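Local coordinates for protein halogenase (Chondromyces crocatus, PDB 3E1T) that probably chlorinates a precursor of the natural product chondrochloren as an FAD-dependent halogenase, at residues I210-Y222 with L252-L266. Numbering follows the deposited sequence.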
loop_
_atom_site.group_PDB
_atom_site.type_symbol
_atom_site.label_atom_id
_atom_site.label_comp_id
_atom_site.label_asym_id
_atom_site.label_seq_id
_atom_site.Cartn_x
_atom_site.Cartn_y
_atom_site.Cartn_z
ATOM N N ILE A 210 8.521 1.532 -13.534
ATOM C CA ILE A 210 7.837 2.721 -13.047
ATOM C C ILE A 210 8.808 3.896 -13.100
ATOM O O ILE A 210 10.020 3.736 -12.861
ATOM C CB ILE A 210 7.262 2.529 -11.602
ATOM C CG1 ILE A 210 6.452 3.757 -11.164
ATOM C CG2 ILE A 210 8.377 2.213 -10.606
ATOM C CD1 ILE A 210 5.658 3.580 -9.850
ATOM N N LEU A 211 8.273 5.060 -13.445
ATOM C CA LEU A 211 9.003 6.311 -13.355
ATOM C C LEU A 211 8.335 7.211 -12.308
ATOM O O LEU A 211 7.119 7.408 -12.339
ATOM C CB LEU A 211 9.016 7.016 -14.719
ATOM C CG LEU A 211 9.470 8.482 -14.772
ATOM C CD1 LEU A 211 10.981 8.616 -14.597
ATOM C CD2 LEU A 211 9.020 9.136 -16.086
ATOM N N SER A 212 9.132 7.730 -11.378
ATOM C CA SER A 212 8.663 8.727 -10.413
ATOM C C SER A 212 9.558 9.947 -10.508
ATOM O O SER A 212 10.793 9.822 -10.515
ATOM C CB SER A 212 8.685 8.179 -8.984
ATOM O OG SER A 212 8.074 6.899 -8.911
ATOM N N ALA A 213 8.937 11.119 -10.568
ATOM C CA ALA A 213 9.657 12.351 -10.827
ATOM C C ALA A 213 9.219 13.525 -9.940
ATOM O O ALA A 213 8.071 13.968 -9.987
ATOM C CB ALA A 213 9.537 12.715 -12.322
ATOM N N ALA A 214 10.155 14.029 -9.149
ATOM C CA ALA A 214 9.941 15.201 -8.312
ATOM C C ALA A 214 9.933 16.496 -9.129
ATOM O O ALA A 214 10.696 16.641 -10.093
ATOM C CB ALA A 214 11.010 15.264 -7.241
ATOM N N PHE A 215 9.048 17.418 -8.760
ATOM C CA PHE A 215 9.047 18.780 -9.309
ATOM C C PHE A 215 8.777 19.765 -8.176
ATOM O O PHE A 215 8.846 19.378 -7.005
ATOM C CB PHE A 215 8.068 18.929 -10.475
ATOM C CG PHE A 215 6.612 18.872 -10.087
ATOM C CD1 PHE A 215 5.804 20.004 -10.228
ATOM C CD2 PHE A 215 6.040 17.690 -9.618
ATOM C CE1 PHE A 215 4.462 19.968 -9.906
ATOM C CE2 PHE A 215 4.681 17.638 -9.285
ATOM C CZ PHE A 215 3.893 18.779 -9.426
ATOM N N GLN A 216 8.489 21.030 -8.488
ATOM C CA GLN A 216 8.486 22.041 -7.423
ATOM C C GLN A 216 7.384 21.845 -6.384
ATOM O O GLN A 216 7.554 22.218 -5.223
ATOM C CB GLN A 216 8.432 23.470 -7.968
ATOM C CG GLN A 216 8.860 24.482 -6.917
ATOM C CD GLN A 216 8.949 25.890 -7.426
ATOM O OE1 GLN A 216 9.993 26.533 -7.283
ATOM N NE2 GLN A 216 7.855 26.396 -8.012
ATOM N N ASP A 217 6.246 21.303 -6.813
ATOM C CA ASP A 217 5.065 21.192 -5.940
ATOM C C ASP A 217 4.768 19.753 -5.476
ATOM O O ASP A 217 3.721 19.490 -4.869
ATOM C CB ASP A 217 3.836 21.806 -6.624
ATOM C CG ASP A 217 3.820 23.337 -6.562
ATOM O OD1 ASP A 217 4.735 23.941 -5.975
ATOM O OD2 ASP A 217 2.866 23.936 -7.084
ATOM N N GLY A 218 5.686 18.832 -5.739
ATOM C CA GLY A 218 5.483 17.431 -5.355
ATOM C C GLY A 218 6.167 16.484 -6.296
ATOM O O GLY A 218 7.291 16.740 -6.723
ATOM N N TRP A 219 5.500 15.385 -6.625
ATOM C CA TRP A 219 6.083 14.403 -7.529
ATOM C C TRP A 219 5.032 13.651 -8.327
ATOM O O TRP A 219 3.870 13.592 -7.935
ATOM C CB TRP A 219 7.026 13.428 -6.788
ATOM C CG TRP A 219 6.357 12.557 -5.748
ATOM C CD1 TRP A 219 6.077 12.895 -4.457
ATOM C CD2 TRP A 219 5.920 11.198 -5.910
ATOM N NE1 TRP A 219 5.478 11.836 -3.806
ATOM C CE2 TRP A 219 5.365 10.786 -4.676
ATOM C CE3 TRP A 219 5.921 10.300 -6.982
ATOM C CZ2 TRP A 219 4.815 9.514 -4.484
ATOM C CZ3 TRP A 219 5.383 9.028 -6.792
ATOM C CH2 TRP A 219 4.837 8.647 -5.549
ATOM N N PHE A 220 5.460 13.094 -9.457
ATOM C CA PHE A 220 4.593 12.339 -10.352
ATOM C C PHE A 220 4.956 10.864 -10.336
ATOM O O PHE A 220 6.133 10.510 -10.210
ATOM C CB PHE A 220 4.762 12.842 -11.790
ATOM C CG PHE A 220 3.801 13.908 -12.190
ATOM C CD1 PHE A 220 2.532 13.574 -12.655
ATOM C CD2 PHE A 220 4.176 15.245 -12.148
ATOM C CE1 PHE A 220 1.629 14.564 -13.044
ATOM C CE2 PHE A 220 3.295 16.249 -12.531
ATOM C CZ PHE A 220 2.017 15.915 -12.990
ATOM N N TRP A 221 3.955 10.001 -10.463
ATOM C CA TRP A 221 4.204 8.637 -10.920
ATOM C C TRP A 221 3.755 8.489 -12.367
ATOM O O TRP A 221 2.882 9.232 -12.836
ATOM C CB TRP A 221 3.551 7.579 -10.021
ATOM C CG TRP A 221 2.060 7.379 -10.211
ATOM C CD1 TRP A 221 1.442 6.700 -11.225
ATOM C CD2 TRP A 221 1.010 7.820 -9.330
ATOM N NE1 TRP A 221 0.072 6.717 -11.052
ATOM C CE2 TRP A 221 -0.217 7.386 -9.890
ATOM C CE3 TRP A 221 0.987 8.558 -8.134
ATOM C CZ2 TRP A 221 -1.452 7.654 -9.291
ATOM C CZ3 TRP A 221 -0.242 8.814 -7.528
ATOM C CH2 TRP A 221 -1.452 8.370 -8.117
ATOM N N TYR A 222 4.355 7.525 -13.061
ATOM C CA TYR A 222 4.137 7.294 -14.497
ATOM C C TYR A 222 4.294 5.795 -14.695
ATOM O O TYR A 222 5.408 5.287 -14.755
ATOM C CB TYR A 222 5.179 8.050 -15.329
ATOM C CG TYR A 222 4.959 8.029 -16.844
ATOM C CD1 TYR A 222 4.231 9.038 -17.469
ATOM C CD2 TYR A 222 5.509 7.026 -17.649
ATOM C CE1 TYR A 222 4.034 9.046 -18.853
ATOM C CE2 TYR A 222 5.322 7.027 -19.064
ATOM C CZ TYR A 222 4.580 8.038 -19.646
ATOM O OH TYR A 222 4.372 8.083 -21.017
ATOM N N LEU A 252 -4.289 19.081 -13.025
ATOM C CA LEU A 252 -3.329 18.041 -13.375
ATOM C C LEU A 252 -2.549 18.423 -14.632
ATOM O O LEU A 252 -1.332 18.269 -14.673
ATOM C CB LEU A 252 -4.010 16.681 -13.537
ATOM C CG LEU A 252 -3.161 15.439 -13.835
ATOM C CD1 LEU A 252 -2.165 15.123 -12.710
ATOM C CD2 LEU A 252 -4.078 14.247 -14.101
ATOM N N LEU A 253 -3.260 18.936 -15.637
ATOM C CA LEU A 253 -2.640 19.353 -16.897
ATOM C C LEU A 253 -1.560 20.400 -16.652
ATOM O O LEU A 253 -0.459 20.291 -17.190
ATOM C CB LEU A 253 -3.698 19.860 -17.888
ATOM C CG LEU A 253 -4.085 18.927 -19.053
ATOM C CD1 LEU A 253 -3.781 17.441 -18.808
ATOM C CD2 LEU A 253 -5.545 19.115 -19.446
ATOM N N ARG A 254 -1.877 21.388 -15.815
ATOM C CA ARG A 254 -0.904 22.390 -15.400
ATOM C C ARG A 254 0.267 21.819 -14.595
ATOM O O ARG A 254 1.390 22.297 -14.731
ATOM C CB ARG A 254 -1.576 23.538 -14.639
ATOM C CG ARG A 254 -0.634 24.687 -14.311
ATOM C CD ARG A 254 0.203 25.074 -15.543
ATOM N NE ARG A 254 1.214 26.084 -15.248
ATOM C CZ ARG A 254 1.176 27.336 -15.698
ATOM N NH1 ARG A 254 0.169 27.746 -16.469
ATOM N NH2 ARG A 254 2.153 28.179 -15.380
ATOM N N TYR A 255 0.011 20.810 -13.763
ATOM C CA TYR A 255 1.090 20.138 -13.040
ATOM C C TYR A 255 1.994 19.374 -14.002
ATOM O O TYR A 255 3.217 19.357 -13.838
ATOM C CB TYR A 255 0.549 19.180 -11.970
ATOM C CG TYR A 255 0.070 19.838 -10.696
ATOM C CD1 TYR A 255 0.824 20.833 -10.062
ATOM C CD2 TYR A 255 -1.130 19.439 -10.098
ATOM C CE1 TYR A 255 0.388 21.424 -8.880
ATOM C CE2 TYR A 255 -1.579 20.030 -8.921
ATOM C CZ TYR A 255 -0.816 21.012 -8.318
ATOM O OH TYR A 255 -1.265 21.578 -7.155
ATOM N N ILE A 256 1.387 18.734 -14.998
ATOM C CA ILE A 256 2.148 17.997 -16.010
ATOM C C ILE A 256 3.131 18.928 -16.723
ATOM O O ILE A 256 4.319 18.625 -16.812
ATOM C CB ILE A 256 1.224 17.281 -17.015
ATOM C CG1 ILE A 256 0.545 16.083 -16.346
ATOM C CG2 ILE A 256 2.014 16.815 -18.235
ATOM C CD1 ILE A 256 -0.657 15.564 -17.090
ATOM N N ASP A 257 2.628 20.075 -17.185
ATOM C CA ASP A 257 3.453 21.090 -17.850
ATOM C C ASP A 257 4.658 21.526 -17.018
ATOM O O ASP A 257 5.686 21.919 -17.567
ATOM C CB ASP A 257 2.611 22.315 -18.214
ATOM C CG ASP A 257 1.675 22.067 -19.389
ATOM O OD1 ASP A 257 1.672 20.943 -19.960
ATOM O OD2 ASP A 257 0.936 23.010 -19.749
ATOM N N ARG A 258 4.537 21.440 -15.697
ATOM C CA ARG A 258 5.576 21.939 -14.788
ATOM C C ARG A 258 6.603 20.877 -14.393
ATOM O O ARG A 258 7.508 21.133 -13.598
ATOM C CB ARG A 258 4.939 22.549 -13.540
ATOM C CG ARG A 258 4.156 23.828 -13.800
ATOM C CD ARG A 258 3.520 24.301 -12.513
ATOM N NE ARG A 258 4.533 24.546 -11.493
ATOM C CZ ARG A 258 4.303 24.588 -10.182
ATOM N NH1 ARG A 258 3.072 24.393 -9.696
ATOM N NH2 ARG A 258 5.311 24.830 -9.355
ATOM N N CYS A 259 6.466 19.686 -14.958
ATOM C CA CYS A 259 7.422 18.611 -14.706
ATOM C C CYS A 259 8.019 18.124 -16.033
ATOM O O CYS A 259 7.419 17.291 -16.711
ATOM C CB CYS A 259 6.750 17.456 -13.953
ATOM S SG CYS A 259 7.872 16.094 -13.554
ATOM N N PRO A 260 9.191 18.665 -16.417
ATOM C CA PRO A 260 9.839 18.363 -17.706
ATOM C C PRO A 260 9.701 16.927 -18.239
ATOM O O PRO A 260 9.145 16.742 -19.332
ATOM C CB PRO A 260 11.296 18.727 -17.439
ATOM C CG PRO A 260 11.185 19.914 -16.553
ATOM C CD PRO A 260 9.973 19.660 -15.655
ATOM N N ILE A 261 10.184 15.927 -17.497
ATOM C CA ILE A 261 10.110 14.542 -17.981
ATOM C C ILE A 261 8.675 14.078 -18.262
ATOM O O ILE A 261 8.427 13.398 -19.261
ATOM C CB ILE A 261 10.872 13.521 -17.082
ATOM C CG1 ILE A 261 10.817 12.116 -17.703
ATOM C CG2 ILE A 261 10.329 13.514 -15.649
ATOM C CD1 ILE A 261 11.970 11.202 -17.299
ATOM N N ILE A 262 7.738 14.469 -17.400
ATOM C CA ILE A 262 6.338 14.092 -17.578
ATOM C C ILE A 262 5.729 14.852 -18.754
ATOM O O ILE A 262 4.967 14.276 -19.539
ATOM C CB ILE A 262 5.495 14.317 -16.282
ATOM C CG1 ILE A 262 6.082 13.542 -15.087
ATOM C CG2 ILE A 262 4.012 13.987 -16.518
ATOM C CD1 ILE A 262 6.277 12.028 -15.290
ATOM N N LYS A 263 6.066 16.136 -18.873
ATOM C CA LYS A 263 5.626 16.942 -20.021
ATOM C C LYS A 263 6.028 16.290 -21.347
ATOM O O LYS A 263 5.203 16.144 -22.259
ATOM C CB LYS A 263 6.176 18.376 -19.942
ATOM C CG LYS A 263 5.680 19.282 -21.086
ATOM C CD LYS A 263 5.890 20.756 -20.791
ATOM C CE LYS A 263 5.692 21.626 -22.046
ATOM N NZ LYS A 263 4.422 21.344 -22.793
ATOM N N GLU A 264 7.286 15.875 -21.444
ATOM C CA GLU A 264 7.764 15.257 -22.679
ATOM C C GLU A 264 7.177 13.858 -22.921
ATOM O O GLU A 264 6.775 13.536 -24.044
ATOM C CB GLU A 264 9.297 15.291 -22.783
ATOM C CG GLU A 264 10.051 14.264 -21.979
ATOM C CD GLU A 264 11.343 13.831 -22.673
ATOM O OE1 GLU A 264 12.431 14.269 -22.238
ATOM O OE2 GLU A 264 11.268 13.059 -23.658
ATOM N N TYR A 265 7.074 13.044 -21.872
ATOM C CA TYR A 265 6.528 11.702 -22.043
ATOM C C TYR A 265 5.064 11.711 -22.460
ATOM O O TYR A 265 4.598 10.752 -23.084
ATOM C CB TYR A 265 6.741 10.845 -20.791
ATOM C CG TYR A 265 8.101 10.182 -20.721
ATOM C CD1 TYR A 265 9.268 10.914 -20.943
ATOM C CD2 TYR A 265 8.224 8.830 -20.423
ATOM C CE1 TYR A 265 10.512 10.325 -20.877
ATOM C CE2 TYR A 265 9.476 8.222 -20.361
ATOM C CZ TYR A 265 10.615 8.984 -20.586
ATOM O OH TYR A 265 11.858 8.412 -20.521
ATOM N N LEU A 266 4.346 12.788 -22.138
ATOM C CA LEU A 266 2.915 12.874 -22.469
ATOM C C LEU A 266 2.574 13.746 -23.683
ATOM O O LEU A 266 1.413 13.787 -24.113
ATOM C CB LEU A 266 2.078 13.298 -21.248
ATOM C CG LEU A 266 2.008 12.309 -20.069
ATOM C CD1 LEU A 266 1.211 12.902 -18.927
ATOM C CD2 LEU A 266 1.433 10.936 -20.460
HETATM O O HOH W 1 8.671 22.413 -11.339
HETATM O O HOH W 2 0.481 22.829 -5.783
#
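D217 OD2 is gripped by two partners: R258 NH1 at 2.7 Å, in a salt bridge with a nearly straight N-H...O line, and a water that donates to it and also lies within hydrogen-bonding distance of Y255 OH. The guanidinium offers NH1 close to its own plane but meets the carboxylate from above, with the two planes 90° apart, so this is a single-bonded pair and not a two-pronged one. A second water links Q216 N to R258 O, tying the type I turn F215-G218 to the link between the helices. That turn joins antiparallel strands 210-215 and 218-224 into a beta hairpin, with A213 and F220 a hydrogen-bonded pair. The hairpin belongs to a large mixed sheet; its side chains L211, A213, F215, F220 and Y222 point at the two helices, while on the other side W221 touches FAD. F220 lies at the centre of the helix-facing side. I262 CG2 sits over the middle of its ring, 4.2 Å from the centroid and 10° off the normal, a CH-pi contact; F220 CE2 approaches Y255 O at the ring edge, CE1 reaches L252 CD1 at 3.8 Å, CZ meets I256 CG1 at 3.7 Å and CD2 touches C259 CB. Replacing F220 with an alanine is likely to leave I262 CG2 without the ring face it rests on and open a gap between L252, I256 and C259. C259, the N-cap residue of helix 260-266, swings its sulfur away from its own amide (chi1 -178°), bringing SG 4.0 Å from A213 CB and obliquely beside the F215 and F220 rings. Farther along that helix, Y265 turns its edge to the face of Y222, centroids 5.4 Å apart, while L266 CD2 meets the Y222 ring edge at CE1, 3.6 Å away; Y222 OH is hydrogen-bonded to K200 O.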